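PDB 3FXG: rhamnonate dehydratase from Gibberella zeae PH-1, which probably catalyses the magnesium-dependent dehydration of L-rhamnonate to a 2-keto-3-deoxy sugar acid, as a member of the enolase superfamily. Local coordinates for residues K12-G20 / G86-H94; G158-T169 / Q335-Y346. All coordinates share one frame; numbering follows the deposited sequence.

The two contacts belong to the two domains expected of an enolase-superfamily subunit. Contact 1 packs helix 86-101 on the first strand of the N-terminal antiparallel sheet. Contact 2 joins the first and last parallel strands of the barrel, 163-169 and 344-347. Their centres lie 30 Å apart, on opposite sides of the centre of the chain, and their nearest atoms are about 15 Å apart, so neither touches the other. Contact 2 reaches the metal site: the side chain of E345 is about 5 Å from the magnesium ion bound by D222, E248 and E275. Contact 1 is packing within the N-terminal domain.

Contact 1 of 2, residues K12-G20 / G86-H94; sequences KAIRSFIIG and GPPACWLVH
The hydroxyl OG of S16 meets NE2 of H94 at 2.7 Å. Either atom could be the donor. OG also bonds S400, so two side chains grip this one buried oxygen. It sits between the backbone N and the carbonyl carbon of S16 (chi1 67°), from where it reaches the edge of the imidazole near the ring plane. The other ring nitrogen, ND1, bonds E98 one turn further along the helix. Both nitrogens are thus held, which should fix the rotation of the ring. CE1 of H94 lies 3.3 Å from O of I14, with that oxygen again at the ring edge. CG1 of V93 covers one face of the ring, over its centre.

Apolar groups extend the contact in both directions. CD1 of I14 touches CG1 of V93 at 3.7 Å. C90 packs over S16, its CB 3.5 Å from S16 OG. SG of C90 lies 3.9 Å from CG1 of I18. Further along, CD1 of I18 presses on CG of P87 at 3.4 Å, closer than usual for two carbons; the side chains cross at about a right angle.

Strand 12-19 and helix 86-94 run almost antiparallel, at 174°; the axes of these short segments come within 8.0 Å. I14, S16 and I18 all point toward the helix. On the other strand face, R15 makes salt bridges to E70 and E72. P87 and P88 also pack on W91 of a second subunit. The chemistry is that of a helix laid on a sheet, mostly apolar. The polar S16-H94 pair is satisfied by S400 and E98, and the E98 carboxylate would tend to favour a proton on ND1.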
loop_
_atom_site.group_PDB
_atom_site.type_symbol
_atom_site.label_atom_id
_atom_site.label_comp_id
_atom_site.label_asym_id
_atom_site.label_seq_id
_atom_site.Cartn_x
_atom_site.Cartn_y
_atom_site.Cartn_z
ATOM N N LYS A 12 -35.864 -34.468 18.247
ATOM C CA LYS A 12 -36.710 -35.575 17.828
ATOM C C LYS A 12 -37.311 -35.368 16.443
ATOM O O LYS A 12 -37.335 -36.293 15.626
ATOM C CB LYS A 12 -37.837 -35.768 18.846
ATOM C CG LYS A 12 -38.828 -36.865 18.489
ATOM C CD LYS A 12 -39.920 -36.969 19.542
ATOM C CE LYS A 12 -40.904 -38.083 19.209
ATOM N NZ LYS A 12 -41.940 -38.249 20.271
ATOM N N ALA A 13 -37.792 -34.159 16.179
ATOM C CA ALA A 13 -38.408 -33.869 14.895
ATOM C C ALA A 13 -38.369 -32.392 14.535
ATOM O O ALA A 13 -38.166 -31.530 15.393
ATOM C CB ALA A 13 -39.857 -34.354 14.902
ATOM N N ILE A 14 -38.554 -32.114 13.248
ATOM C CA ILE A 14 -38.584 -30.746 12.761
ATOM C C ILE A 14 -39.754 -30.614 11.796
ATOM O O ILE A 14 -39.970 -31.473 10.939
ATOM C CB ILE A 14 -37.263 -30.354 12.049
ATOM C CG1 ILE A 14 -37.351 -28.907 11.555
ATOM C CG2 ILE A 14 -36.986 -31.294 10.892
ATOM C CD1 ILE A 14 -36.010 -28.312 11.143
ATOM N N ARG A 15 -40.524 -29.547 11.959
ATOM C CA ARG A 15 -41.679 -29.294 11.113
ATOM C C ARG A 15 -41.578 -27.876 10.558
ATOM O O ARG A 15 -41.012 -26.995 11.201
ATOM C CB ARG A 15 -42.970 -29.437 11.930
ATOM C CG ARG A 15 -43.217 -30.827 12.513
ATOM C CD ARG A 15 -44.493 -30.856 13.357
ATOM N NE ARG A 15 -44.351 -30.140 14.628
ATOM C CZ ARG A 15 -43.843 -30.672 15.740
ATOM N NH1 ARG A 15 -43.427 -31.933 15.749
ATOM N NH2 ARG A 15 -43.753 -29.945 16.847
ATOM N N SER A 16 -42.108 -27.658 9.359
ATOM C CA SER A 16 -42.082 -26.327 8.766
ATOM C C SER A 16 -43.456 -26.004 8.211
ATOM O O SER A 16 -44.181 -26.892 7.754
ATOM C CB SER A 16 -41.026 -26.233 7.656
ATOM O OG SER A 16 -41.363 -27.035 6.542
ATOM N N PHE A 17 -43.809 -24.726 8.263
ATOM C CA PHE A 17 -45.103 -24.261 7.789
ATOM C C PHE A 17 -44.955 -22.969 7.013
ATOM O O PHE A 17 -44.070 -22.161 7.292
ATOM C CB PHE A 17 -46.030 -23.983 8.976
ATOM C CG PHE A 17 -46.254 -25.163 9.867
ATOM C CD1 PHE A 17 -47.304 -26.042 9.627
ATOM C CD2 PHE A 17 -45.406 -25.404 10.945
ATOM C CE1 PHE A 17 -47.510 -27.146 10.450
ATOM C CE2 PHE A 17 -45.603 -26.505 11.775
ATOM C CZ PHE A 17 -46.657 -27.378 11.525
ATOM N N ILE A 18 -45.831 -22.778 6.037
ATOM C CA ILE A 18 -45.845 -21.549 5.262
ATOM C C ILE A 18 -46.943 -20.724 5.921
ATOM O O ILE A 18 -48.001 -21.256 6.256
ATOM C CB ILE A 18 -46.220 -21.813 3.798
ATOM C CG1 ILE A 18 -45.130 -22.661 3.138
ATOM C CG2 ILE A 18 -46.415 -20.493 3.064
ATOM C CD1 ILE A 18 -45.526 -23.235 1.806
ATOM N N ILE A 19 -46.691 -19.440 6.139
ATOM C CA ILE A 19 -47.694 -18.593 6.764
ATOM C C ILE A 19 -48.614 -18.029 5.689
ATOM O O ILE A 19 -48.189 -17.242 4.848
ATOM C CB ILE A 19 -47.027 -17.454 7.559
ATOM C CG1 ILE A 19 -46.035 -18.052 8.564
ATOM C CG2 ILE A 19 -48.081 -16.641 8.300
ATOM C CD1 ILE A 19 -45.232 -17.029 9.331
ATOM N N GLY A 20 -49.873 -18.456 5.711
ATOM C CA GLY A 20 -50.832 -17.990 4.725
ATOM C C GLY A 20 -51.163 -16.517 4.867
ATOM O O GLY A 20 -50.932 -15.921 5.917
ATOM N N GLY A 86 -40.667 -18.528 2.734
ATOM C CA GLY A 86 -41.831 -19.265 2.276
ATOM C C GLY A 86 -41.625 -20.693 1.811
ATOM O O GLY A 86 -40.839 -21.434 2.396
ATOM N N PRO A 87 -42.328 -21.105 0.745
ATOM C CA PRO A 87 -42.245 -22.455 0.179
ATOM C C PRO A 87 -40.836 -22.969 -0.130
ATOM O O PRO A 87 -40.457 -24.050 0.316
ATOM C CB PRO A 87 -43.122 -22.356 -1.070
ATOM C CG PRO A 87 -44.154 -21.359 -0.669
ATOM C CD PRO A 87 -43.322 -20.297 0.017
ATOM N N PRO A 88 -40.040 -22.207 -0.898
ATOM C CA PRO A 88 -38.691 -22.704 -1.194
ATOM C C PRO A 88 -37.844 -22.931 0.059
ATOM O O PRO A 88 -37.004 -23.832 0.096
ATOM C CB PRO A 88 -38.120 -21.633 -2.126
ATOM C CG PRO A 88 -38.849 -20.386 -1.712
ATOM C CD PRO A 88 -40.262 -20.882 -1.504
ATOM N N ALA A 89 -38.078 -22.122 1.087
ATOM C CA ALA A 89 -37.346 -22.255 2.339
ATOM C C ALA A 89 -37.728 -23.574 3.003
ATOM O O ALA A 89 -36.861 -24.329 3.449
ATOM C CB ALA A 89 -37.669 -21.086 3.268
ATOM N N CYS A 90 -39.029 -23.853 3.056
ATOM C CA CYS A 90 -39.517 -25.086 3.668
ATOM C C CYS A 90 -39.016 -26.316 2.930
ATOM O O CYS A 90 -38.725 -27.340 3.545
ATOM C CB CYS A 90 -41.048 -25.107 3.698
ATOM S SG CYS A 90 -41.781 -23.874 4.792
ATOM N N TRP A 91 -38.921 -26.213 1.608
ATOM C CA TRP A 91 -38.449 -27.330 0.796
ATOM C C TRP A 91 -37.022 -27.683 1.207
ATOM O O TRP A 91 -36.690 -28.854 1.388
ATOM C CB TRP A 91 -38.475 -26.953 -0.685
ATOM C CG TRP A 91 -38.312 -28.117 -1.613
ATOM C CD1 TRP A 91 -39.309 -28.863 -2.180
ATOM C CD2 TRP A 91 -37.078 -28.667 -2.091
ATOM N NE1 TRP A 91 -38.772 -29.838 -2.985
ATOM C CE2 TRP A 91 -37.405 -29.742 -2.949
ATOM C CE3 TRP A 91 -35.725 -28.354 -1.878
ATOM C CZ2 TRP A 91 -36.428 -30.510 -3.598
ATOM C CZ3 TRP A 91 -34.751 -29.118 -2.523
ATOM C CH2 TRP A 91 -35.111 -30.185 -3.375
ATOM N N LEU A 92 -36.184 -26.662 1.361
ATOM C CA LEU A 92 -34.790 -26.869 1.747
ATOM C C LEU A 92 -34.655 -27.415 3.165
ATOM O O LEU A 92 -33.827 -28.291 3.422
ATOM C CB LEU A 92 -34.010 -25.558 1.613
ATOM C CG LEU A 92 -33.825 -25.049 0.180
ATOM C CD1 LEU A 92 -33.248 -23.641 0.203
ATOM C CD2 LEU A 92 -32.906 -25.993 -0.584
ATOM N N VAL A 93 -35.469 -26.899 4.080
ATOM C CA VAL A 93 -35.435 -27.351 5.466
ATOM C C VAL A 93 -35.456 -28.876 5.556
ATOM O O VAL A 93 -34.597 -29.487 6.193
ATOM C CB VAL A 93 -36.651 -26.819 6.269
ATOM C CG1 VAL A 93 -36.746 -27.543 7.603
ATOM C CG2 VAL A 93 -36.520 -25.316 6.495
ATOM N N HIS A 94 -36.439 -29.485 4.905
ATOM C CA HIS A 94 -36.602 -30.935 4.942
ATOM C C HIS A 94 -35.735 -31.726 3.978
ATOM O O HIS A 94 -35.218 -32.780 4.334
ATOM C CB HIS A 94 -38.074 -31.283 4.719
ATOM C CG HIS A 94 -38.984 -30.703 5.757
ATOM N ND1 HIS A 94 -39.029 -31.171 7.053
ATOM C CD2 HIS A 94 -39.839 -29.654 5.707
ATOM C CE1 HIS A 94 -39.872 -30.435 7.756
ATOM N NE2 HIS A 94 -40.375 -29.507 6.963
#

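Contact 2 of 2, residues G158-T169 / Q335-Y346; sequences GATKERLDFYCT and QISQPNTPFQEY
CD1 of I336 packs against CG of L164 at 4.0 Å and lies close to CG of K161. CD2 of L164 goes on to Q335 CB and Q344 CB. Beyond it, CB of Q344 sits over the centre of the F166 ring, 3.9 Å from the centroid, in a CH-pi contact. CD1 of the same ring touches CB of Y346. On the other sheet face, CA of E345 sits over one face of the Y167 ring, offset toward the rim, in a second CH-pi contact. CD1 of F343 meets this ring at its edge.

Between these faces the strands pair in parallel, F166 beside Q344, Y167 beside E345 and C168 beside Y346. Four backbone bonds join them; T169 N to Y346 O is nearly straight at 176°.

The polar edge has two ends. At one, K161 bends its chain at chi3 and chi4 and brings NZ to Q335 O at 2.7 Å. T341 OG1 donates to the same oxygen. NZ also binds a water held by Q338 O and T341 N. T160 N bonds I336 O at 2.8 Å. Next to them, A159 N and S337 O bond N108 and N110 of a third subunit. At the other end, T169 OG1 donates to E345 OE2 at 2.6 Å; OE2 accepts on its anti lone pair. K185 forms a salt bridge with E345 OE2 and a hydrogen bond with Y167 OH, and A326 N holds E345 OE1. This carboxylate is therefore held firmly near the magnesium ion. The arrangement is the closure of the enolase-superfamily barrel, where the last parallel strand pairs with the first beside the metal site.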
loop_
_atom_site.group_PDB
_atom_site.type_symbol
_atom_site.label_atom_id
_atom_site.label_comp_id
_atom_site.label_asym_id
_atom_site.label_seq_id
_atom_site.Cartn_x
_atom_site.Cartn_y
_atom_site.Cartn_z
ATOM N N GLY A 158 -25.653 -12.544 28.894
ATOM C CA GLY A 158 -26.393 -11.796 29.893
ATOM C C GLY A 158 -26.815 -10.421 29.410
ATOM O O GLY A 158 -26.918 -10.170 28.211
ATOM N N ALA A 159 -27.061 -9.519 30.351
ATOM C CA ALA A 159 -27.479 -8.172 30.000
ATOM C C ALA A 159 -26.344 -7.176 30.183
ATOM O O ALA A 159 -25.824 -7.015 31.288
ATOM C CB ALA A 159 -28.683 -7.760 30.853
ATOM N N THR A 160 -25.952 -6.520 29.094
ATOM C CA THR A 160 -24.899 -5.517 29.161
ATOM C C THR A 160 -25.554 -4.162 29.409
ATOM O O THR A 160 -24.880 -3.155 29.603
ATOM C CB THR A 160 -24.066 -5.475 27.863
ATOM O OG1 THR A 160 -24.936 -5.341 26.731
ATOM C CG2 THR A 160 -23.245 -6.749 27.727
ATOM N N LYS A 161 -26.883 -4.162 29.392
ATOM C CA LYS A 161 -27.683 -2.970 29.653
ATOM C C LYS A 161 -29.060 -3.442 30.098
ATOM O O LYS A 161 -29.501 -4.529 29.727
ATOM C CB LYS A 161 -27.790 -2.093 28.403
ATOM C CG LYS A 161 -28.211 -2.823 27.145
ATOM C CD LYS A 161 -28.084 -1.909 25.939
ATOM C CE LYS A 161 -27.735 -2.700 24.694
ATOM N NZ LYS A 161 -26.489 -3.497 24.894
ATOM N N GLU A 162 -29.736 -2.634 30.904
ATOM C CA GLU A 162 -31.056 -3.015 31.392
ATOM C C GLU A 162 -32.173 -2.428 30.540
ATOM O O GLU A 162 -33.340 -2.791 30.687
ATOM C CB GLU A 162 -31.210 -2.580 32.849
ATOM C CG GLU A 162 -30.227 -3.272 33.786
ATOM C CD GLU A 162 -30.440 -4.781 33.846
ATOM O OE1 GLU A 162 -29.435 -5.526 33.834
ATOM O OE2 GLU A 162 -31.609 -5.221 33.916
ATOM N N ARG A 163 -31.807 -1.519 29.644
ATOM C CA ARG A 163 -32.776 -0.885 28.767
ATOM C C ARG A 163 -32.251 -0.839 27.337
ATOM O O ARG A 163 -31.071 -0.580 27.111
ATOM C CB ARG A 163 -33.073 0.529 29.269
ATOM C CG ARG A 163 -33.871 1.388 28.314
ATOM C CD ARG A 163 -34.378 2.633 29.024
ATOM N NE ARG A 163 -34.845 3.652 28.089
ATOM C CZ ARG A 163 -35.733 4.592 28.397
ATOM N NH1 ARG A 163 -36.251 4.637 29.618
ATOM N NH2 ARG A 163 -36.100 5.487 27.489
ATOM N N LEU A 164 -33.133 -1.106 26.380
ATOM C CA LEU A 164 -32.770 -1.084 24.967
ATOM C C LEU A 164 -33.473 0.096 24.308
ATOM O O LEU A 164 -34.702 0.130 24.249
ATOM C CB LEU A 164 -33.216 -2.380 24.283
ATOM C CG LEU A 164 -32.181 -3.186 23.490
ATOM C CD1 LEU A 164 -32.910 -4.273 22.705
ATOM C CD2 LEU A 164 -31.406 -2.284 22.539
ATOM N N ASP A 165 -32.696 1.059 23.821
ATOM C CA ASP A 165 -33.256 2.236 23.162
ATOM C C ASP A 165 -33.398 2.014 21.656
ATOM O O ASP A 165 -32.503 1.462 21.010
ATOM C CB ASP A 165 -32.381 3.461 23.438
ATOM C CG ASP A 165 -32.375 3.846 24.904
ATOM O OD1 ASP A 165 -33.472 4.059 25.464
ATOM O OD2 ASP A 165 -31.281 3.935 25.498
ATOM N N PHE A 166 -34.529 2.450 21.108
ATOM C CA PHE A 166 -34.827 2.283 19.689
ATOM C C PHE A 166 -34.916 3.580 18.903
ATOM O O PHE A 166 -35.217 4.642 19.449
ATOM C CB PHE A 166 -36.190 1.606 19.493
ATOM C CG PHE A 166 -36.259 0.177 19.947
ATOM C CD1 PHE A 166 -36.607 -0.824 19.042
ATOM C CD2 PHE A 166 -36.049 -0.166 21.279
ATOM C CE1 PHE A 166 -36.751 -2.145 19.462
ATOM C CE2 PHE A 166 -36.189 -1.485 21.707
ATOM C CZ PHE A 166 -36.542 -2.477 20.797
ATOM N N TYR A 167 -34.670 3.469 17.602
ATOM C CA TYR A 167 -34.840 4.589 16.695
ATOM C C TYR A 167 -35.944 4.022 15.801
ATOM O O TYR A 167 -36.085 2.805 15.690
ATOM C CB TYR A 167 -33.550 4.915 15.924
ATOM C CG TYR A 167 -33.088 3.904 14.903
ATOM C CD1 TYR A 167 -33.628 3.884 13.617
ATOM C CD2 TYR A 167 -32.059 3.009 15.201
ATOM C CE1 TYR A 167 -33.148 3.005 12.650
ATOM C CE2 TYR A 167 -31.574 2.127 14.242
ATOM C CZ TYR A 167 -32.121 2.131 12.969
ATOM O OH TYR A 167 -31.629 1.274 12.011
ATOM N N CYS A 168 -36.745 4.879 15.189
ATOM C CA CYS A 168 -37.851 4.390 14.382
ATOM C C CYS A 168 -37.671 4.604 12.887
ATOM O O CYS A 168 -37.397 5.720 12.442
ATOM C CB CYS A 168 -39.146 5.062 14.848
ATOM S SG CYS A 168 -40.641 4.479 14.034
ATOM N N THR A 169 -37.826 3.527 12.122
ATOM C CA THR A 169 -37.701 3.591 10.667
ATOM C C THR A 169 -39.096 3.719 10.066
ATOM O O THR A 169 -39.952 2.859 10.270
ATOM C CB THR A 169 -37.028 2.327 10.095
ATOM O OG1 THR A 169 -35.737 2.163 10.695
ATOM C CG2 THR A 169 -36.868 2.441 8.584
ATOM N N GLN A 335 -29.079 -7.663 21.012
ATOM C CA GLN A 335 -28.669 -6.297 21.337
ATOM C C GLN A 335 -28.471 -6.015 22.817
ATOM O O GLN A 335 -27.597 -5.240 23.198
ATOM C CB GLN A 335 -29.683 -5.282 20.796
ATOM C CG GLN A 335 -29.649 -5.080 19.295
ATOM C CD GLN A 335 -28.237 -4.952 18.761
ATOM O OE1 GLN A 335 -27.517 -5.943 18.656
ATOM N NE2 GLN A 335 -27.829 -3.730 18.427
ATOM N N ILE A 336 -29.286 -6.639 23.654
ATOM C CA ILE A 336 -29.207 -6.410 25.090
ATOM C C ILE A 336 -28.028 -7.128 25.752
ATOM O O ILE A 336 -27.678 -6.824 26.890
ATOM C CB ILE A 336 -30.519 -6.878 25.775
ATOM C CG1 ILE A 336 -30.706 -6.169 27.116
ATOM C CG2 ILE A 336 -30.490 -8.385 25.982
ATOM C CD1 ILE A 336 -31.033 -4.699 26.976
ATOM N N SER A 337 -27.392 -8.044 25.025
ATOM C CA SER A 337 -26.315 -8.848 25.598
ATOM C C SER A 337 -24.861 -8.635 25.192
ATOM O O SER A 337 -23.966 -9.207 25.820
ATOM C CB SER A 337 -26.639 -10.323 25.370
ATOM O OG SER A 337 -26.638 -10.612 23.983
ATOM N N GLN A 338 -24.605 -7.835 24.166
ATOM C CA GLN A 338 -23.233 -7.643 23.714
ATOM C C GLN A 338 -22.604 -6.313 24.121
ATOM O O GLN A 338 -23.297 -5.367 24.501
ATOM C CB GLN A 338 -23.172 -7.802 22.190
ATOM C CG GLN A 338 -23.791 -9.101 21.683
ATOM C CD GLN A 338 -23.070 -10.340 22.190
ATOM O OE1 GLN A 338 -23.642 -11.155 22.915
ATOM N NE2 GLN A 338 -21.809 -10.486 21.809
ATOM N N PRO A 339 -21.266 -6.230 24.060
ATOM C CA PRO A 339 -20.592 -4.988 24.433
ATOM C C PRO A 339 -20.667 -3.904 23.361
ATOM O O PRO A 339 -20.558 -2.717 23.672
ATOM C CB PRO A 339 -19.157 -5.443 24.695
ATOM C CG PRO A 339 -18.991 -6.577 23.725
ATOM C CD PRO A 339 -20.292 -7.326 23.887
ATOM N N ASN A 340 -20.866 -4.310 22.108
ATOM C CA ASN A 340 -20.912 -3.362 20.994
ATOM C C ASN A 340 -22.236 -3.325 20.222
ATOM O O ASN A 340 -22.245 -3.256 18.994
ATOM C CB ASN A 340 -19.766 -3.667 20.024
ATOM C CG ASN A 340 -19.872 -5.053 19.412
ATOM O OD1 ASN A 340 -20.291 -6.006 20.075
ATOM N ND2 ASN A 340 -19.472 -5.179 18.149
ATOM N N THR A 341 -23.348 -3.360 20.950
ATOM C CA THR A 341 -24.682 -3.322 20.346
ATOM C C THR A 341 -25.454 -2.251 21.117
ATOM O O THR A 341 -26.292 -2.560 21.962
ATOM C CB THR A 341 -25.365 -4.699 20.479
ATOM O OG1 THR A 341 -25.242 -5.170 21.828
ATOM C CG2 THR A 341 -24.702 -5.706 19.546
ATOM N N PRO A 342 -25.177 -0.969 20.813
ATOM C CA PRO A 342 -25.743 0.251 21.406
ATOM C C PRO A 342 -27.244 0.515 21.386
ATOM O O PRO A 342 -27.784 1.084 22.334
ATOM C CB PRO A 342 -24.962 1.357 20.704
ATOM C CG PRO A 342 -24.787 0.804 19.339
ATOM C CD PRO A 342 -24.368 -0.628 19.625
ATOM N N PHE A 343 -27.917 0.138 20.310
ATOM C CA PHE A 343 -29.346 0.378 20.230
ATOM C C PHE A 343 -30.010 -0.532 19.225
ATOM O O PHE A 343 -29.365 -1.393 18.629
ATOM C CB PHE A 343 -29.616 1.848 19.901
ATOM C CG PHE A 343 -28.737 2.399 18.814
ATOM C CD1 PHE A 343 -29.004 2.128 17.478
ATOM C CD2 PHE A 343 -27.630 3.177 19.132
ATOM C CE1 PHE A 343 -28.176 2.626 16.468
ATOM C CE2 PHE A 343 -26.795 3.679 18.130
ATOM C CZ PHE A 343 -27.073 3.399 16.795
ATOM N N GLN A 344 -31.305 -0.328 19.032
ATOM C CA GLN A 344 -32.077 -1.175 18.146
ATOM C C GLN A 344 -32.979 -0.423 17.182
ATOM O O GLN A 344 -33.429 0.687 17.459
ATOM C CB GLN A 344 -32.930 -2.118 18.999
ATOM C CG GLN A 344 -33.950 -2.901 18.218
ATOM C CD GLN A 344 -33.445 -4.252 17.794
ATOM O OE1 GLN A 344 -33.912 -4.814 16.808
ATOM N NE2 GLN A 344 -32.500 -4.793 18.548
ATOM N N GLU A 345 -33.245 -1.050 16.044
ATOM C CA GLU A 345 -34.124 -0.467 15.048
ATOM C C GLU A 345 -35.512 -1.080 15.166
ATOM O O GLU A 345 -35.661 -2.257 15.496
ATOM C CB GLU A 345 -33.608 -0.738 13.635
ATOM C CG GLU A 345 -34.672 -0.507 12.563
ATOM C CD GLU A 345 -34.212 -0.857 11.159
ATOM O OE1 GLU A 345 -33.558 -1.906 10.989
ATOM O OE2 GLU A 345 -34.522 -0.089 10.220
ATOM N N TYR A 346 -36.528 -0.267 14.920
ATOM C CA TYR A 346 -37.891 -0.762 14.904
ATOM C C TYR A 346 -38.484 -0.232 13.616
ATOM O O TYR A 346 -38.565 0.980 13.412
ATOM C CB TYR A 346 -38.726 -0.269 16.080
ATOM C CG TYR A 346 -39.940 -1.149 16.258
ATOM C CD1 TYR A 346 -39.827 -2.392 16.881
ATOM C CD2 TYR A 346 -41.179 -0.786 15.731
ATOM C CE1 TYR A 346 -40.910 -3.256 16.976
ATOM C CE2 TYR A 346 -42.278 -1.648 15.816
ATOM C CZ TYR A 346 -42.131 -2.882 16.443
ATOM O OH TYR A 346 -43.191 -3.752 16.547
HETATM O O HOH W 1 -23.920 -2.813 24.018
HETATM O O HOH W 2 -29.925 0.783 23.928
#